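Local coordinates for protein 1,3-alpha-isomaltosidase (Kribbella flavida DSM 17836, PDB 5X3I) that hydrolyses the alpha-1,3-glucosidic linkages of the cyclic tetrasaccharide cyclobis-(1-6)-alpha-nigerosyl to give isomaltose during intracellular starch-derived sugar breakdown, at residues G305-T310 / L603-R608; L324-G329 / T609-A614. The protein carries 1 engineered substitution. All blocks are in the same frame, centred on the assembly; numbering follows the deposited sequence.

Contact 1: G305-T310 / L603-R608. With SO4 (sulfate ion), chain H; SO4 (sulfate ion), chain G.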
ATOM      1  N   GLY A 305     -16.963  -0.269   8.502  1.00 13.51           N
ATOM      2  CA  GLY A 305     -16.830   1.166   8.636  1.00 12.98           C
ATOM      3  C   GLY A 305     -16.214   1.567   9.959  1.00 16.17           C
ATOM      4  O   GLY A 305     -16.513   0.999  11.017  1.00 15.83           O
ATOM      5  N   ASN A 306     -15.482   2.674   9.927  1.00 13.92           N
ATOM      6  CA  ASN A 306     -14.568   2.938  11.023  1.00 14.93           C
ATOM      7  C   ASN A 306     -15.325   3.277  12.290  1.00 16.56           C
ATOM      8  O   ASN A 306     -14.880   2.986  13.383  1.00 15.95           O
ATOM      9  CB  ASN A 306     -13.598   4.065  10.684  1.00 15.20           C
ATOM     10  CG  ASN A 306     -12.740   4.433  11.861  1.00 18.01           C
ATOM     11  OD1 ASN A 306     -13.098   5.303  12.642  1.00 19.69           O
ATOM     12  ND2 ASN A 306     -11.638   3.725  12.034  1.00 18.96           N
ATOM     13  N   GLU A 307     -16.504   3.847  12.121  1.00 14.69           N
ATOM     14  CA  GLU A 307     -17.272   4.296  13.260  1.00 17.58           C
ATOM     15  C   GLU A 307     -18.098   3.181  13.915  1.00 16.88           C
ATOM     16  O   GLU A 307     -18.856   3.464  14.839  1.00 17.15           O
ATOM     17  CB  GLU A 307     -18.159   5.478  12.870  1.00 19.31           C
ATOM     18  CG  GLU A 307     -17.322   6.689  12.514  1.00 19.07           C
ATOM     19  CD  GLU A 307     -18.109   7.975  12.477  1.00 24.62           C
ATOM     20  OE1 GLU A 307     -19.317   7.929  12.182  1.00 26.02           O
ATOM     21  OE2 GLU A 307     -17.508   9.034  12.742  1.00 25.12           O
ATOM     22  N   TRP A 308     -17.964   1.921  13.487  1.00 14.31           N
ATOM     23  CA  TRP A 308     -18.698   0.944  14.262  1.00 13.83           C
ATOM     24  C   TRP A 308     -17.735   0.526  15.348  1.00 16.05           C
ATOM     25  O   TRP A 308     -17.018  -0.464  15.231  1.00 13.97           O
ATOM     26  CB  TRP A 308     -19.061  -0.264  13.386  1.00 14.91           C
ATOM     27  CG  TRP A 308     -19.735   0.055  12.072  1.00 13.59           C
ATOM     28  CD1 TRP A 308     -20.474   1.159  11.782  1.00 15.10           C
ATOM     29  CD2 TRP A 308     -19.766  -0.767  10.895  1.00 12.94           C
ATOM     30  NE1 TRP A 308     -20.954   1.086  10.503  1.00 16.04           N
ATOM     31  CE2 TRP A 308     -20.536  -0.088   9.936  1.00 13.41           C
ATOM     32  CE3 TRP A 308     -19.229  -2.018  10.566  1.00 13.10           C
ATOM     33  CZ2 TRP A 308     -20.760  -0.603   8.660  1.00 13.82           C
ATOM     34  CZ3 TRP A 308     -19.442  -2.521   9.293  1.00 12.33           C
ATOM     35  CH2 TRP A 308     -20.209  -1.820   8.360  1.00 14.41           C
ATOM     36  N   ASN A 309     -17.848   1.242  16.460  1.00 17.67           N
ATOM     37  CA  ASN A 309     -16.896   1.155  17.558  1.00 15.46           C
ATOM     38  C   ASN A 309     -17.393   0.486  18.827  1.00 14.40           C
ATOM     39  O   ASN A 309     -16.749   0.609  19.865  1.00 14.99           O
ATOM     40  CB  ASN A 309     -16.275   2.531  17.843  1.00 17.16           C
ATOM     41  CG  ASN A 309     -17.198   3.461  18.551  1.00 16.50           C
ATOM     42  OD1 ASN A 309     -18.387   3.482  18.300  1.00 21.27           O
ATOM     43  ND2 ASN A 309     -16.645   4.253  19.438  1.00 19.77           N
ATOM     44  N   THR A 310     -18.608  -0.058  18.787  1.00 14.20           N
ATOM     45  CA  THR A 310     -19.170  -0.787  19.922  1.00 13.32           C
ATOM     46  C   THR A 310     -19.808  -2.105  19.485  1.00 13.68           C
ATOM     47  O   THR A 310     -20.175  -2.267  18.329  1.00 14.73           O
ATOM     48  CB  THR A 310     -20.257   0.020  20.661  1.00 15.57           C
ATOM     49  OG1 THR A 310     -21.407   0.143  19.819  1.00 17.47           O
ATOM     50  CG2 THR A 310     -19.757   1.409  21.044  1.00 15.57           C
ATOM     51  N   LEU A 603     -23.108  13.436  13.217  1.00 41.62           N
ATOM     52  CA  LEU A 603     -24.300  13.095  12.441  1.00 37.66           C
ATOM     53  C   LEU A 603     -24.474  14.164  11.395  1.00 36.10           C
ATOM     54  O   LEU A 603     -24.219  15.286  11.675  1.00 38.42           O
ATOM     55  CB  LEU A 603     -25.538  13.020  13.312  1.00 37.09           C
ATOM     56  CG  LEU A 603     -25.618  11.981  14.435  1.00 38.53           C
ATOM     57  CD1 LEU A 603     -26.682  12.306  15.467  1.00 31.46           C
ATOM     58  CD2 LEU A 603     -25.804  10.578  13.908  1.00 32.99           C
ATOM     59  N   PRO A 604     -24.890  13.829  10.187  1.00 36.10           N
ATOM     60  CA  PRO A 604     -25.266  12.470   9.799  1.00 34.96           C
ATOM     61  C   PRO A 604     -24.059  11.549   9.627  1.00 29.54           C
ATOM     62  O   PRO A 604     -22.927  12.019   9.553  1.00 30.01           O
ATOM     63  CB  PRO A 604     -25.980  12.684   8.466  1.00 31.96           C
ATOM     64  CG  PRO A 604     -25.279  13.851   7.882  1.00 34.49           C
ATOM     65  CD  PRO A 604     -24.931  14.751   9.040  1.00 32.47           C
ATOM     66  N   LEU A 605     -24.313  10.247   9.591  1.00 25.54           N
ATOM     67  CA  LEU A 605     -23.267   9.258   9.391  1.00 23.14           C
ATOM     68  C   LEU A 605     -22.638   9.370   8.008  1.00 22.31           C
ATOM     69  O   LEU A 605     -23.263   9.822   7.065  1.00 23.32           O
ATOM     70  CB  LEU A 605     -23.829   7.851   9.596  1.00 19.74           C
ATOM     71  CG  LEU A 605     -24.478   7.600  10.960  1.00 21.83           C
ATOM     72  CD1 LEU A 605     -25.100   6.221  11.013  1.00 19.14           C
ATOM     73  CD2 LEU A 605     -23.461   7.770  12.072  1.00 21.30           C
ATOM     74  N   ARG A 606     -21.362   9.025   7.931  1.00 20.96           N
ATOM     75  CA  ARG A 606     -20.644   8.826   6.674  1.00 20.94           C
ATOM     76  C   ARG A 606     -20.512   7.354   6.213  1.00 19.98           C
ATOM     77  O   ARG A 606     -19.683   7.044   5.354  1.00 18.96           O
ATOM     78  CB  ARG A 606     -19.306   9.542   6.726  1.00 22.89           C
ATOM     79  CG  ARG A 606     -19.540  11.040   6.525  1.00 26.18           C
ATOM     80  CD  ARG A 606     -18.288  11.842   6.238  1.00 29.70           C
ATOM     81  NE  ARG A 606     -18.621  13.236   5.966  1.00 32.67           N
ATOM     82  CZ  ARG A 606     -17.737  14.162   5.601  1.00 34.89           C
ATOM     83  NH1 ARG A 606     -16.457  13.853   5.462  1.00 30.00           N
ATOM     84  NH2 ARG A 606     -18.137  15.401   5.375  1.00 36.44           N
ATOM     85  N   ASP A 607     -21.245   6.445   6.854  1.00 19.51           N
ATOM     86  CA  ASP A 607     -21.237   5.031   6.457  1.00 17.46           C
ATOM     87  C   ASP A 607     -21.421   4.841   4.947  1.00 18.17           C
ATOM     88  O   ASP A 607     -22.143   5.582   4.284  1.00 19.10           O
ATOM     89  CB  ASP A 607     -22.353   4.240   7.166  1.00 16.54           C
ATOM     90  CG  ASP A 607     -22.055   3.950   8.630  1.00 16.02           C
ATOM     91  OD1 ASP A 607     -21.285   4.694   9.261  1.00 16.58           O
ATOM     92  OD2 ASP A 607     -22.618   2.967   9.157  1.00 16.12           O
ATOM     93  N   ARG A 608     -20.689   3.881   4.411  1.00 15.22           N
ATOM     94  CA  ARG A 608     -20.813   3.437   3.029  1.00 15.34           C
ATOM     95  C   ARG A 608     -21.754   2.229   2.862  1.00 15.61           C
ATOM     96  O   ARG A 608     -21.686   1.535   1.849  1.00 18.21           O
ATOM     97  CB  ARG A 608     -19.444   3.143   2.430  1.00 16.53           C
ATOM     98  CG  ARG A 608     -18.860   4.330   1.637  1.00 15.35           C
ATOM     99  CD  ARG A 608     -18.701   5.603   2.484  1.00 16.32           C
ATOM    100  NE  ARG A 608     -17.941   6.625   1.763  1.00 17.49           N
ATOM    101  CZ  ARG A 608     -17.823   7.898   2.131  1.00 18.55           C
ATOM    102  NH1 ARG A 608     -18.418   8.345   3.227  1.00 20.01           N
ATOM    103  NH2 ARG A 608     -17.108   8.737   1.388  1.00 16.71           N
TER
HETATM  104  S   SO4 H 806     -21.620  15.439   5.153  1.00 69.35           S
HETATM  105  O1  SO4 H 806     -22.328  14.983   3.963  1.00 55.00           O
HETATM  106  O2  SO4 H 806     -21.555  14.370   6.151  1.00 45.89           O
HETATM  107  O3  SO4 H 806     -20.274  15.825   4.752  1.00 54.15           O
HETATM  108  O4  SO4 H 806     -22.306  16.591   5.727  1.00 55.76           O
HETATM  109  S   SO4 G 805     -15.202  17.216   4.202  1.00 62.55           S
HETATM  110  O1  SO4 G 805     -16.611  17.515   3.985  1.00 47.60           O
HETATM  111  O2  SO4 G 805     -15.049  16.007   4.999  1.00 47.71           O
HETATM  112  O3  SO4 G 805     -14.551  17.028   2.910  1.00 54.31           O
HETATM  113  O4  SO4 G 805     -14.579  18.323   4.918  1.00 64.40           O
HETATM  114  O   HOH W   1     -19.934   7.198   9.675  1.00 18.85           O
HETATM  115  O   HOH W   2     -18.978   3.605  10.232  1.00 19.88           O
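W308 and D607 meet at the indole N-H: NE1 donates to D607 OD2 at 2.8 Å, almost straight (176°) and within the ring plane. The carboxylate is turned 62° from the indole, and the donor reaches OD2 from above the carboxylate plane. OD2 also forms a salt bridge with R317 of helix 311-323, whose V314 and M318 pack on the indole. The other oxygen faces two waters: water 1 bridges the carboxylates, donating to D607 OD1 at 2.9 Å and to E307 OE1 at 2.7 Å while accepting from R606 N, and water 2 donates to D607 OD1 at 2.7 Å. With CG beside its backbone N (chi1 -66°) and an extended chain beyond, E307 brings OE1 to within 4.1 Å of L605 CD2, while OE2 accepts from the backbone N of N599 and H601. A phenylalanine in place of W308 would probably leave D607 OD2 without its in-plane indole donor, although the R317 salt bridge could remain. R606 NE donates to one sulfate ion and NH1 to the other, both probably from the crystallisation liquor. The arrangement is a buried, water-bridged junction between beta-alpha loops, those after the first (302-304) and eighth (591-593) strands of the TIM barrel.

Contact 2: L324-G329 / T609-A614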
ATOM      1  N   LEU A 324     -32.203  -6.787   5.463  1.00 17.92           N
ATOM      2  CA  LEU A 324     -32.377  -6.337   4.083  1.00 13.46           C
ATOM      3  C   LEU A 324     -31.966  -7.415   3.084  1.00 16.48           C
ATOM      4  O   LEU A 324     -31.968  -7.188   1.886  1.00 16.65           O
ATOM      5  CB  LEU A 324     -31.594  -5.044   3.827  1.00 17.02           C
ATOM      6  CG  LEU A 324     -32.006  -3.826   4.662  1.00 15.82           C
ATOM      7  CD1 LEU A 324     -31.133  -2.598   4.359  1.00 13.88           C
ATOM      8  CD2 LEU A 324     -33.462  -3.498   4.426  1.00 18.08           C
ATOM      9  N   ALA A 325     -31.610  -8.589   3.595  1.00 16.51           N
ATOM     10  CA  ALA A 325     -31.233  -9.723   2.767  1.00 17.00           C
ATOM     11  C   ALA A 325     -30.084  -9.387   1.800  1.00 17.34           C
ATOM     12  O   ALA A 325     -30.093  -9.814   0.651  1.00 20.22           O
ATOM     13  CB  ALA A 325     -32.446 -10.244   2.000  1.00 17.16           C
ATOM     14  N   ILE A 326     -29.122  -8.603   2.281  1.00 16.85           N
ATOM     15  CA  ILE A 326     -27.871  -8.360   1.570  1.00 15.37           C
ATOM     16  C   ILE A 326     -26.791  -9.225   2.189  1.00 14.59           C
ATOM     17  O   ILE A 326     -26.325  -8.948   3.293  1.00 15.63           O
ATOM     18  CB  ILE A 326     -27.436  -6.885   1.642  1.00 15.05           C
ATOM     19  CG1 ILE A 326     -28.550  -5.967   1.124  1.00 15.20           C
ATOM     20  CG2 ILE A 326     -26.111  -6.678   0.882  1.00 13.60           C
ATOM     21  CD1 ILE A 326     -28.406  -4.512   1.570  1.00 14.15           C
ATOM     22  N   PRO A 327     -26.384 -10.274   1.476  1.00 15.26           N
ATOM     23  CA  PRO A 327     -25.448 -11.258   2.028  1.00 15.22           C
ATOM     24  C   PRO A 327     -24.101 -10.616   2.324  1.00 16.44           C
ATOM     25  O   PRO A 327     -23.640  -9.823   1.522  1.00 20.09           O
ATOM     26  CB  PRO A 327     -25.320 -12.299   0.915  1.00 16.83           C
ATOM     27  CG  PRO A 327     -26.438 -12.049  -0.012  1.00 18.43           C
ATOM     28  CD  PRO A 327     -26.805 -10.609   0.109  1.00 15.67           C
ATOM     29  N   VAL A 328     -23.508 -10.930   3.466  1.00 15.32           N
ATOM     30  CA  VAL A 328     -22.183 -10.449   3.787  1.00 15.88           C
ATOM     31  C   VAL A 328     -21.363 -11.609   4.348  1.00 15.60           C
ATOM     32  O   VAL A 328     -21.856 -12.376   5.164  1.00 17.59           O
ATOM     33  CB  VAL A 328     -22.233  -9.267   4.783  1.00 15.77           C
ATOM     34  CG1 VAL A 328     -23.115  -9.611   5.985  1.00 14.03           C
ATOM     35  CG2 VAL A 328     -20.843  -8.889   5.221  1.00 16.96           C
ATOM     36  N   GLY A 329     -20.136 -11.768   3.860  1.00 14.24           N
ATOM     37  CA  GLY A 329     -19.271 -12.837   4.320  1.00  9.97           C
ATOM     38  C   GLY A 329     -18.234 -12.482   5.376  1.00 11.93           C
ATOM     39  O   GLY A 329     -17.727 -13.368   6.047  1.00 15.46           O
ATOM     40  N   THR A 609     -22.492   1.871   3.911  1.00 15.18           N
ATOM     41  CA  THR A 609     -23.503   0.814   3.775  1.00 17.20           C
ATOM     42  C   THR A 609     -24.517   1.135   2.665  1.00 17.95           C
ATOM     43  O   THR A 609     -24.824   2.289   2.412  1.00 18.93           O
ATOM     44  CB  THR A 609     -24.265   0.574   5.096  1.00 16.47           C
ATOM     45  OG1 THR A 609     -25.020   1.740   5.448  1.00 15.40           O
ATOM     46  CG2 THR A 609     -23.297   0.211   6.213  1.00 14.30           C
ATOM     47  N   PRO A 610     -25.025   0.109   1.985  1.00 15.48           N
ATOM     48  CA  PRO A 610     -25.991   0.347   0.904  1.00 15.69           C
ATOM     49  C   PRO A 610     -27.210   1.137   1.379  1.00 17.42           C
ATOM     50  O   PRO A 610     -27.689   2.009   0.660  1.00 20.35           O
ATOM     51  CB  PRO A 610     -26.399  -1.065   0.474  1.00 13.80           C
ATOM     52  CG  PRO A 610     -25.297  -1.936   0.911  1.00 15.50           C
ATOM     53  CD  PRO A 610     -24.711  -1.319   2.143  1.00 15.27           C
ATOM     54  N   TRP A 611     -27.691   0.854   2.583  1.00 16.79           N
ATOM     55  CA  TRP A 611     -28.888   1.516   3.066  1.00 16.14           C
ATOM     56  C   TRP A 611     -28.624   2.949   3.492  1.00 19.65           C
ATOM     57  O   TRP A 611     -29.489   3.802   3.334  1.00 22.68           O
ATOM     58  CB  TRP A 611     -29.523   0.738   4.223  1.00 15.37           C
ATOM     59  CG  TRP A 611     -28.630   0.486   5.396  1.00 16.13           C
ATOM     60  CD1 TRP A 611     -28.501   1.259   6.505  1.00 14.95           C
ATOM     61  CD2 TRP A 611     -27.765  -0.638   5.588  1.00 13.28           C
ATOM     62  NE1 TRP A 611     -27.605   0.694   7.376  1.00 15.10           N
ATOM     63  CE2 TRP A 611     -27.136  -0.471   6.831  1.00 13.77           C
ATOM     64  CE3 TRP A 611     -27.461  -1.766   4.826  1.00 15.96           C
ATOM     65  CZ2 TRP A 611     -26.218  -1.386   7.328  1.00 12.70           C
ATOM     66  CZ3 TRP A 611     -26.545  -2.670   5.316  1.00 13.86           C
ATOM     67  CH2 TRP A 611     -25.938  -2.479   6.558  1.00 13.14           C
ATOM     68  N   HIS A 612     -27.446   3.227   4.043  1.00 19.92           N
ATOM     69  CA  HIS A 612     -27.157   4.611   4.395  1.00 17.96           C
ATOM     70  C   HIS A 612     -26.970   5.458   3.146  1.00 19.57           C
ATOM     71  O   HIS A 612     -27.331   6.631   3.125  1.00 22.52           O
ATOM     72  CB  HIS A 612     -25.928   4.741   5.277  1.00 18.36           C
ATOM     73  CG  HIS A 612     -25.698   6.139   5.747  1.00 17.38           C
ATOM     74  ND1 HIS A 612     -26.589   6.799   6.562  1.00 19.77           N
ATOM     75  CD2 HIS A 612     -24.705   7.019   5.484  1.00 18.07           C
ATOM     76  CE1 HIS A 612     -26.146   8.020   6.796  1.00 17.65           C
ATOM     77  NE2 HIS A 612     -25.003   8.178   6.157  1.00 19.64           N
ATOM     78  N   VAL A 613     -26.397   4.861   2.110  1.00 19.79           N
ATOM     79  CA  VAL A 613     -26.232   5.563   0.849  1.00 18.44           C
ATOM     80  C   VAL A 613     -27.616   5.857   0.266  1.00 20.67           C
ATOM     81  O   VAL A 613     -27.876   6.964  -0.201  1.00 22.81           O
ATOM     82  CB  VAL A 613     -25.375   4.758  -0.148  1.00 16.31           C
ATOM     83  CG1 VAL A 613     -25.429   5.384  -1.528  1.00 15.52           C
ATOM     84  CG2 VAL A 613     -23.927   4.680   0.340  1.00 16.75           C
ATOM     85  N   ALA A 614     -28.502   4.865   0.324  1.00 18.48           N
ATOM     86  CA  ALA A 614     -29.882   5.039  -0.113  1.00 18.84           C
ATOM     87  C   ALA A 614     -30.534   6.177   0.647  1.00 21.44           C
ATOM     88  O   ALA A 614     -31.164   7.040   0.053  1.00 25.61           O
ATOM     89  CB  ALA A 614     -30.679   3.753   0.073  1.00 18.43           C
TER
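L324 and W611 make the closest approach of an entirely apolar contact. CD1 of L324 lies 3.7 Å from W611 CB and 3.8 Å from W611 CE3, so one methyl spans the root of the side chain and the near rim of the six-membered ring, approaching the indole obliquely. W611 has CG between its backbone N and carbonyl carbon (chi1 56°), which swings the indole back over the start of its helix, where T609 OG1 lies over one face, toward the rim. H321 of helix 311-323 adds an edge-to-face ring contact. The second apolar group is I326: its CD1 rests 4.1 Å from P610 CG, the two side chains running past each other in opposite directions, and also comes to the edge of the indole, 4.4 Å from W611 CE3. F626 of helix 622-650 packs against both I326 and P610.

Hydrogen bonds order the 609-614 side and tie both sides to neighbouring parts of the fold. T609 is the N-cap of helix 610-617, its OG1 accepting from H612 N at 3.2 Å. On the other segment, A325 follows helix 311-323 in a Schellman motif with positive phi, and L324 O accepts from R627. The contact packs a Schellman-terminated helix end and the loop leading into strand 330-333 against the capped first turn of helix 610-617, on the helical outer layer of the TIM barrel.

The centres of contact 1 and contact 2 lie 14 Å apart, on the same side of the chain's centre and within the family 31 TIM-barrel range. Along the chain the order is 305-310, 324-329, 603-608, 609-614, so the segments of the two contacts alternate. Helix 311-323 connects their first segments, while their second segments are consecutive, 603-608 running up to the N-cap and 609-614 forming the start of helix 610-617. They touch: H612 NE2 approaches L605 O at 2.6 Å, a probable hydrogen bond, and W308 CZ2 packs 3.6 Å from T609 CG2. Together they join the loops flanking the helix of the first beta-alpha unit to the segment after the eighth strand, where the barrel closes.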